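PDB 3I6I: putative leucoanthocyanidin reductase 1 from Vitis vinifera, which catalyses the NADPH-dependent reduction of leucoanthocyanidins to flavan-3-ols such as catechin in flavonoid biosynthesis. Local coordinates for residues T180-I185 with P246-T251; S164-N169 with N231-V236. All coordinates share one frame; numbering follows the deposited sequence. Where two conformers were deposited one is given.

Contact 1: T180-I185 with P246-T251; sequences TDFFQI and PRVTVT
The Phe182 ring slants across the Val248 side chain, its CD2 lying 3.7 Å from Val248 CG2, while the amide of Gln184 meets the same ring at an edge, NE2 lying in the ring plane. A chi1 of 62° tucks the Phe182 ring between its own backbone N and carbonyl carbon, directing it to Val248. The Phe183 ring lies beside the Arg247 chain, CD2 at 4.2 Å from Arg247 CG, and the guanidinium, turned 62° from the ring, runs on to a salt bridge with Glu238. On the face shared by Gln184 and Val248, Gln184 is crossed by Val250, whose CG2 touches Gln184 CB at 3.7 Å and Gln184 CD at 3.8 Å. Cutting Gln184 back to an alanine removes the amide, which would probably leave Val250 CG2 with little more than the CB to pack on here and the edge of the Phe182 ring without this neighbour. Four backbone bonds stitch the segments together: Phe183 N to Pro246 O (2.9 Å), Val248 N to Phe183 O, Ile185 N to Val248 O, and Val250 N to Ile185 O (2.8 Å). Phe183, Ile185 and Arg247 project from the other face onto helix 230-241, and there the Ile185 side chain crosses that of Arg247, CG1 lying 4.0 Å from Arg247 CB. The alternating bonds from Phe183 and Ile185 to the residues flanking Arg247 and Thr249 are the ladder of a parallel beta pair, here a small two-stranded sheet backed by a helix and separate from the five-stranded Rossmann sheet.

Contact 2: S164-N169 with N231-V236; sequences SWPYYN and NELASV
Trp165 and Leu233 both carry CG opposite the backbone N, with chi1 -173° and -164°, and these settings send the two side chains past each other in opposite directions. The indole thereby brings its six-membered ring to helix 230-241, although its CB does not itself head for the helix. Leu233 CD2 makes an off-centre CH-pi contact with that ring, 4.2 Å from its centroid and 29° off the normal. The same methyl abuts the Pro166 ring at CD, 3.4 Å from Leu233 CD2, closer than carbons usually pack. Pro166 CD also lies 3.5 Å above the indole plane, offset toward the rim, and both carbons lie on the same side of that plane.

The CZ3-CH2 end of the indole edge meets the helix backbone. Ala234 N sits near the ring plane, 3.7 Å from Trp165 CZ3, with Leu233 O and Ala234 CA also in plane at the edge, and Ala234 CB is 4.0 Å from Trp165 CH2. Pro166 is the centre of an inverse gamma turn, closed by a weak bond from Tyr167 N to Trp165 O. This bend belongs to the loop that follows strand 161-162, where Ile162 contributes to the cofactor site of the Rossmann-type reductase, so the contact seats the chain leaving that site against helix 230-241. Beyond the turn, Tyr167 lays one ring face against the indole, Trp165 CD1 standing 3.5 Å above its centre, and its hydroxyl is bonded to Leu177 O. Pro166 O is held by the hydroxyl of Tyr186, while Phe311 of helix 307-315 packs on Leu233.

How the contacts relate
Helix 230-241 ties the two contacts together, and their centres are about 9 Å apart. Contact 1 lies toward the surface, in a two-stranded sheet held by regular backbone bonding; contact 2 is buried, nearer the chain centre, and rests on apolar and aromatic packing with no polar bond between its segments. Their meeting ground mixes both kinds of chemistry. Arg247 of contact 1 is probably hydrogen-bonded to Ser235 OG and Asn231 O of contact 2, and Phe183 packs against Trp165 with ring planes at about 35°. The helix packs against both the outer strand pair and the inner loop, which through these two rings also touch each other directly, and the four segments alternate along the chain.

Contact 1: T180-I185 with P246-T251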
ATOM      1  N   THR A 180      -4.605  21.082 -13.472  1.00 12.60           N
ATOM      2  CA  THR A 180      -4.704  22.537 -13.563  1.00 13.13           C
ATOM      3  C   THR A 180      -5.662  23.009 -14.664  1.00  9.53           C
ATOM      4  O   THR A 180      -5.796  24.207 -14.899  1.00  9.72           O
ATOM      5  CB  THR A 180      -3.304  23.176 -13.783  1.00 14.81           C
ATOM      6  OG1 THR A 180      -2.739  22.684 -15.008  1.00 16.24           O
ATOM      7  CG2 THR A 180      -2.370  22.829 -12.608  1.00 17.12           C
ATOM      8  N   ASP A 181      -6.342  22.088 -15.336  1.00  7.57           N
ATOM      9  CA  ASP A 181      -7.227  22.482 -16.425  1.00  7.70           C
ATOM     10  C   ASP A 181      -8.700  22.163 -16.204  1.00  4.89           C
ATOM     11  O   ASP A 181      -9.529  23.069 -16.281  1.00  5.14           O
ATOM     12  CB  ASP A 181      -6.735  21.938 -17.767  1.00  8.85           C
ATOM     13  CG  ASP A 181      -6.419  20.454 -17.746  1.00 14.21           C
ATOM     14  OD1 ASP A 181      -6.523  19.748 -16.683  1.00  9.99           O
ATOM     15  OD2 ASP A 181      -6.054  19.996 -18.854  1.00 15.25           O
ATOM     16  N   PHE A 182      -9.022  20.897 -15.942  1.00  6.96           N
ATOM     17  CA  PHE A 182     -10.393  20.476 -15.580  1.00  4.87           C
ATOM     18  C   PHE A 182     -10.340  19.191 -14.779  1.00  6.01           C
ATOM     19  O   PHE A 182      -9.344  18.449 -14.825  1.00  4.44           O
ATOM     20  CB  PHE A 182     -11.317  20.343 -16.805  1.00  4.55           C
ATOM     21  CG  PHE A 182     -10.877  19.282 -17.808  1.00  6.49           C
ATOM     22  CD1 PHE A 182     -10.055  19.620 -18.875  1.00 12.42           C
ATOM     23  CD2 PHE A 182     -11.243  17.960 -17.662  1.00 12.97           C
ATOM     24  CE1 PHE A 182      -9.626  18.645 -19.788  1.00  9.84           C
ATOM     25  CE2 PHE A 182     -10.818  16.992 -18.584  1.00 16.03           C
ATOM     26  CZ  PHE A 182     -10.011  17.356 -19.644  1.00 11.07           C
ATOM     27  N   PHE A 183     -11.401  18.930 -14.018  1.00  6.42           N
ATOM     28  CA  PHE A 183     -11.450  17.774 -13.160  1.00  4.40           C
ATOM     29  C   PHE A 183     -12.287  16.696 -13.859  1.00  3.46           C
ATOM     30  O   PHE A 183     -13.381  16.958 -14.314  1.00  4.74           O
ATOM     31  CB  PHE A 183     -12.144  18.097 -11.821  1.00  5.38           C
ATOM     32  CG  PHE A 183     -11.404  19.041 -10.919  1.00  4.36           C
ATOM     33  CD1 PHE A 183     -10.270  18.623 -10.212  1.00  2.01           C
ATOM     34  CD2 PHE A 183     -11.897  20.317 -10.680  1.00  3.86           C
ATOM     35  CE1 PHE A 183      -9.619  19.484  -9.326  1.00  4.26           C
ATOM     36  CE2 PHE A 183     -11.234  21.207  -9.812  1.00  3.40           C
ATOM     37  CZ  PHE A 183     -10.093  20.793  -9.132  1.00  2.00           C
ATOM     38  N   GLN A 184     -11.763  15.477 -13.887  1.00  4.40           N
ATOM     39  CA  GLN A 184     -12.535  14.298 -14.280  1.00  5.90           C
ATOM     40  C   GLN A 184     -13.144  13.649 -13.043  1.00  6.40           C
ATOM     41  O   GLN A 184     -12.428  13.118 -12.186  1.00 11.58           O
ATOM     42  CB  GLN A 184     -11.636  13.309 -15.052  1.00  7.25           C
ATOM     43  CG  GLN A 184     -11.198  13.854 -16.319  1.00  9.38           C
ATOM     44  CD  GLN A 184     -10.634  12.805 -17.278  1.00 24.84           C
ATOM     45  OE1 GLN A 184     -10.036  11.805 -16.867  1.00 21.35           O
ATOM     46  NE2 GLN A 184     -10.852  13.032 -18.571  1.00 22.54           N
ATOM     47  N   ILE A 185     -14.477  13.700 -12.975  1.00  3.62           N
ATOM     48  CA  ILE A 185     -15.267  13.226 -11.840  1.00  3.30           C
ATOM     49  C   ILE A 185     -15.887  11.888 -12.244  1.00  6.11           C
ATOM     50  O   ILE A 185     -16.669  11.825 -13.228  1.00  5.49           O
ATOM     51  CB  ILE A 185     -16.401  14.252 -11.484  1.00  7.07           C
ATOM     52  CG1 ILE A 185     -15.854  15.678 -11.205  1.00  9.83           C
ATOM     53  CG2 ILE A 185     -17.247  13.787 -10.300  1.00  2.51           C
ATOM     54  CD1 ILE A 185     -14.837  15.717 -10.101  1.00  9.57           C
ATOM     55  N   PRO A 246     -13.552  23.687 -14.434  1.00  3.47           N
ATOM     56  CA  PRO A 246     -14.690  22.888 -14.904  1.00  4.05           C
ATOM     57  C   PRO A 246     -14.616  21.456 -14.421  1.00  2.64           C
ATOM     58  O   PRO A 246     -13.526  20.918 -14.228  1.00  5.59           O
ATOM     59  CB  PRO A 246     -14.559  22.948 -16.433  1.00  5.90           C
ATOM     60  CG  PRO A 246     -13.716  24.081 -16.705  1.00  6.13           C
ATOM     61  CD  PRO A 246     -12.779  24.238 -15.550  1.00  6.55           C
ATOM     62  N   ARG A 247     -15.785  20.855 -14.202  1.00  2.00           N
ATOM     63  CA  ARG A 247     -15.885  19.453 -13.848  1.00  2.47           C
ATOM     64  C   ARG A 247     -16.581  18.711 -14.977  1.00  3.67           C
ATOM     65  O   ARG A 247     -17.573  19.183 -15.541  1.00  7.67           O
ATOM     66  CB  ARG A 247     -16.656  19.311 -12.548  1.00  2.79           C
ATOM     67  CG  ARG A 247     -15.984  20.032 -11.413  1.00 10.10           C
ATOM     68  CD  ARG A 247     -16.642  19.808 -10.062  1.00  7.42           C
ATOM     69  NE  ARG A 247     -16.017  20.701  -9.094  1.00  5.49           N
ATOM     70  CZ  ARG A 247     -15.915  20.450  -7.795  1.00  7.87           C
ATOM     71  NH1 ARG A 247     -16.389  19.337  -7.292  1.00  8.29           N
ATOM     72  NH2 ARG A 247     -15.304  21.312  -7.006  1.00  5.65           N
ATOM     73  N   VAL A 248     -16.033  17.569 -15.344  1.00  2.80           N
ATOM     74  CA  VAL A 248     -16.612  16.761 -16.398  1.00  2.00           C
ATOM     75  C   VAL A 248     -16.812  15.362 -15.854  1.00  6.02           C
ATOM     76  O   VAL A 248     -16.046  14.945 -15.002  1.00  4.62           O
ATOM     77  CB  VAL A 248     -15.713  16.748 -17.686  1.00  2.31           C
ATOM     78  CG1 VAL A 248     -15.485  18.169 -18.244  1.00  5.16           C
ATOM     79  CG2 VAL A 248     -14.381  15.943 -17.465  1.00  3.36           C
ATOM     80  N   THR A 249     -17.811  14.635 -16.353  1.00  2.00           N
ATOM     81  CA  THR A 249     -18.090  13.279 -15.869  1.00  2.07           C
ATOM     82  C   THR A 249     -17.314  12.203 -16.658  1.00  3.13           C
ATOM     83  O   THR A 249     -17.280  12.229 -17.881  1.00  4.30           O
ATOM     84  CB  THR A 249     -19.588  12.957 -16.028  1.00  9.13           C
ATOM     85  OG1 THR A 249     -20.315  13.906 -15.266  1.00  9.96           O
ATOM     86  CG2 THR A 249     -19.928  11.525 -15.530  1.00  6.88           C
ATOM     87  N   VAL A 250     -16.709  11.290 -15.935  1.00  2.80           N
ATOM     88  CA  VAL A 250     -16.198  10.016 -16.500  1.00  2.65           C
ATOM     89  C   VAL A 250     -17.167   8.962 -15.986  1.00  5.56           C
ATOM     90  O   VAL A 250     -17.339   8.793 -14.771  1.00  5.51           O
ATOM     91  CB  VAL A 250     -14.737   9.773 -16.067  1.00  2.95           C
ATOM     92  CG1 VAL A 250     -14.306   8.342 -16.385  1.00  3.55           C
ATOM     93  CG2 VAL A 250     -13.803  10.770 -16.674  1.00  2.31           C
ATOM     94  N   THR A 251     -17.863   8.293 -16.904  1.00  2.00           N
ATOM     95  CA  THR A 251     -18.889   7.374 -16.562  1.00  3.22           C
ATOM     96  C   THR A 251     -18.306   6.015 -16.101  1.00  4.68           C
ATOM     97  O   THR A 251     -17.135   5.685 -16.358  1.00  3.40           O
ATOM     98  CB  THR A 251     -19.839   7.092 -17.749  1.00  4.62           C
ATOM     99  OG1 THR A 251     -19.119   6.466 -18.819  1.00  3.42           O
ATOM    100  CG2 THR A 251     -20.594   8.369 -18.256  1.00  3.91           C
TER

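Contact 2: S164-N169 with N231-V236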
ATOM      1  N   SER A 164      -3.066  11.141  -3.404  0.50 14.25           N
ATOM      2  CA  SER A 164      -2.696  11.771  -4.660  0.50 13.90           C
ATOM      3  C   SER A 164      -3.987  11.936  -5.411  0.50 12.85           C
ATOM      4  O   SER A 164      -5.041  11.493  -4.951  0.50 11.39           O
ATOM      5  CB  SER A 164      -1.722  10.891  -5.446  0.50 15.17           C
ATOM      6  OG  SER A 164      -2.244   9.593  -5.654  0.50 14.83           O
ATOM      7  N   TRP A 165      -3.918  12.601  -6.553  1.00  9.36           N
ATOM      8  CA  TRP A 165      -5.092  12.734  -7.394  1.00  5.17           C
ATOM      9  C   TRP A 165      -5.290  11.367  -8.070  1.00  8.32           C
ATOM     10  O   TRP A 165      -4.355  10.850  -8.652  1.00  7.27           O
ATOM     11  CB  TRP A 165      -4.987  13.879  -8.425  1.00  6.77           C
ATOM     12  CG  TRP A 165      -6.307  14.004  -9.086  1.00  6.03           C
ATOM     13  CD1 TRP A 165      -6.722  13.341 -10.194  1.00 10.94           C
ATOM     14  CD2 TRP A 165      -7.451  14.701  -8.586  1.00  4.09           C
ATOM     15  NE1 TRP A 165      -8.039  13.627 -10.451  1.00 10.33           N
ATOM     16  CE2 TRP A 165      -8.508  14.465  -9.481  1.00  7.99           C
ATOM     17  CE3 TRP A 165      -7.677  15.515  -7.468  1.00 11.31           C
ATOM     18  CZ2 TRP A 165      -9.781  15.017  -9.304  1.00  9.32           C
ATOM     19  CZ3 TRP A 165      -8.937  16.067  -7.300  1.00  5.56           C
ATOM     20  CH2 TRP A 165      -9.963  15.816  -8.198  1.00  5.62           C
ATOM     21  N   PRO A 166      -6.502  10.775  -7.969  1.00  6.59           N
ATOM     22  CA  PRO A 166      -6.842   9.471  -8.580  1.00  6.37           C
ATOM     23  C   PRO A 166      -7.153   9.528 -10.075  1.00 10.88           C
ATOM     24  O   PRO A 166      -8.314   9.574 -10.479  1.00 15.49           O
ATOM     25  CB  PRO A 166      -8.095   9.054  -7.802  1.00  8.89           C
ATOM     26  CG  PRO A 166      -8.733  10.320  -7.432  1.00  7.18           C
ATOM     27  CD  PRO A 166      -7.633  11.301  -7.166  1.00  6.89           C
ATOM     28  N   TYR A 167      -6.127   9.580 -10.908  1.00 10.35           N
ATOM     29  CA  TYR A 167      -6.338   9.478 -12.349  1.00 10.22           C
ATOM     30  C   TYR A 167      -6.626   8.026 -12.744  1.00  9.84           C
ATOM     31  O   TYR A 167      -6.135   7.126 -12.108  1.00 11.27           O
ATOM     32  CB  TYR A 167      -5.090   9.939 -13.078  1.00 10.07           C
ATOM     33  CG  TYR A 167      -4.801  11.403 -12.935  1.00  6.20           C
ATOM     34  CD1 TYR A 167      -5.500  12.347 -13.697  1.00  5.84           C
ATOM     35  CD2 TYR A 167      -3.819  11.854 -12.049  1.00  7.40           C
ATOM     36  CE1 TYR A 167      -5.223  13.703 -13.585  1.00 10.24           C
ATOM     37  CE2 TYR A 167      -3.535  13.215 -11.929  1.00  8.90           C
ATOM     38  CZ  TYR A 167      -4.237  14.131 -12.696  1.00  6.23           C
ATOM     39  OH  TYR A 167      -3.976  15.479 -12.598  1.00  5.31           O
ATOM     40  N   TYR A 168      -7.362   7.815 -13.835  1.00 13.83           N
ATOM     41  CA  TYR A 168      -7.819   6.447 -14.192  1.00 18.49           C
ATOM     42  C   TYR A 168      -6.690   5.538 -14.708  1.00 22.45           C
ATOM     43  O   TYR A 168      -6.824   4.313 -14.660  1.00 23.33           O
ATOM     44  CB  TYR A 168      -8.909   6.477 -15.266  1.00 17.57           C
ATOM     45  CG  TYR A 168      -8.377   6.583 -16.687  1.00 19.39           C
ATOM     46  CD1 TYR A 168      -8.343   5.464 -17.536  1.00 18.39           C
ATOM     47  CD2 TYR A 168      -7.890   7.785 -17.175  1.00 10.78           C
ATOM     48  CE1 TYR A 168      -7.853   5.560 -18.871  1.00 16.13           C
ATOM     49  CE2 TYR A 168      -7.396   7.895 -18.490  1.00 16.24           C
ATOM     50  CZ  TYR A 168      -7.365   6.763 -19.337  1.00 18.96           C
ATOM     51  OH  TYR A 168      -6.892   6.869 -20.655  1.00 18.09           O
ATOM     52  N   ASN A 169      -5.634   6.149 -15.252  1.00 22.49           N
ATOM     53  CA  ASN A 169      -4.531   5.414 -15.884  1.00 25.99           C
ATOM     54  C   ASN A 169      -3.248   5.386 -15.032  1.00 29.03           C
ATOM     55  O   ASN A 169      -2.310   4.667 -15.374  1.00 29.99           O
ATOM     56  CB  ASN A 169      -4.226   5.953 -17.303  1.00 23.15           C
ATOM     57  CG  ASN A 169      -4.107   7.478 -17.352  1.00 22.79           C
ATOM     58  OD1 ASN A 169      -4.419   8.149 -16.384  1.00 19.31           O
ATOM     59  ND2 ASN A 169      -3.667   8.025 -18.493  1.00 28.59           N
ATOM     60  N   ASN A 231     -15.799  14.746  -5.690  1.00  2.00           N
ATOM     61  CA  ASN A 231     -16.219  16.160  -5.697  1.00  3.78           C
ATOM     62  C   ASN A 231     -15.586  16.993  -4.547  1.00  4.04           C
ATOM     63  O   ASN A 231     -15.151  18.132  -4.732  1.00  2.00           O
ATOM     64  CB  ASN A 231     -17.737  16.302  -5.719  1.00  5.16           C
ATOM     65  CG  ASN A 231     -18.320  16.131  -7.125  1.00  8.70           C
ATOM     66  OD1 ASN A 231     -17.837  16.723  -8.071  1.00 13.08           O
ATOM     67  ND2 ASN A 231     -19.385  15.345  -7.242  1.00 12.40           N
ATOM     68  N   GLU A 232     -15.458  16.374  -3.382  1.00  5.52           N
ATOM     69  CA  GLU A 232     -14.852  17.040  -2.247  1.00  3.00           C
ATOM     70  C   GLU A 232     -13.347  17.217  -2.457  1.00  2.51           C
ATOM     71  O   GLU A 232     -12.791  18.273  -2.146  1.00  4.46           O
ATOM     72  CB  GLU A 232     -15.172  16.250  -0.951  1.00  4.72           C
ATOM     73  CG  GLU A 232     -16.679  16.261  -0.618  1.00  7.80           C
ATOM     74  CD  GLU A 232     -17.074  15.316   0.527  1.00  7.75           C
ATOM     75  OE1 GLU A 232     -16.459  14.238   0.710  1.00  4.89           O
ATOM     76  OE2 GLU A 232     -17.993  15.691   1.282  1.00 11.91           O
ATOM     77  N   LEU A 233     -12.715  16.193  -3.033  1.00  2.46           N
ATOM     78  CA  LEU A 233     -11.300  16.176  -3.297  1.00  5.07           C
ATOM     79  C   LEU A 233     -10.962  17.309  -4.283  1.00  6.81           C
ATOM     80  O   LEU A 233     -10.025  18.103  -4.065  1.00  3.70           O
ATOM     81  CB  LEU A 233     -10.890  14.811  -3.846  1.00  7.13           C
ATOM     82  CG  LEU A 233      -9.382  14.488  -3.831  1.00 11.97           C
ATOM     83  CD1 LEU A 233      -8.848  14.230  -2.375  1.00 12.47           C
ATOM     84  CD2 LEU A 233      -9.040  13.243  -4.730  1.00  5.09           C
ATOM     85  N   ALA A 234     -11.783  17.414  -5.324  1.00  2.94           N
ATOM     86  CA  ALA A 234     -11.711  18.560  -6.247  1.00  5.22           C
ATOM     87  C   ALA A 234     -11.792  19.897  -5.553  1.00  6.48           C
ATOM     88  O   ALA A 234     -10.990  20.807  -5.798  1.00  5.82           O
ATOM     89  CB  ALA A 234     -12.815  18.454  -7.300  1.00  6.11           C
ATOM     90  N   SER A 235     -12.760  20.044  -4.657  1.00  5.79           N
ATOM     91  CA  SER A 235     -12.902  21.286  -3.935  1.00  4.98           C
ATOM     92  C   SER A 235     -11.706  21.644  -3.056  1.00  5.22           C
ATOM     93  O   SER A 235     -11.358  22.822  -2.969  1.00  6.05           O
ATOM     94  CB  SER A 235     -14.201  21.302  -3.144  1.00  6.67           C
ATOM     95  OG  SER A 235     -15.307  21.182  -4.029  1.00  8.30           O
ATOM     96  N   VAL A 236     -11.073  20.656  -2.420  1.00  5.45           N
ATOM     97  CA  VAL A 236      -9.858  20.917  -1.667  1.00  8.23           C
ATOM     98  C   VAL A 236      -8.765  21.479  -2.575  1.00  8.35           C
ATOM     99  O   VAL A 236      -8.048  22.397  -2.214  1.00  4.80           O
ATOM    100  CB  VAL A 236      -9.277  19.659  -0.974  1.00  9.95           C
ATOM    101  CG1 VAL A 236      -8.012  20.080  -0.240  1.00  9.29           C
ATOM    102  CG2 VAL A 236     -10.292  19.028  -0.024  1.00  9.98           C
TER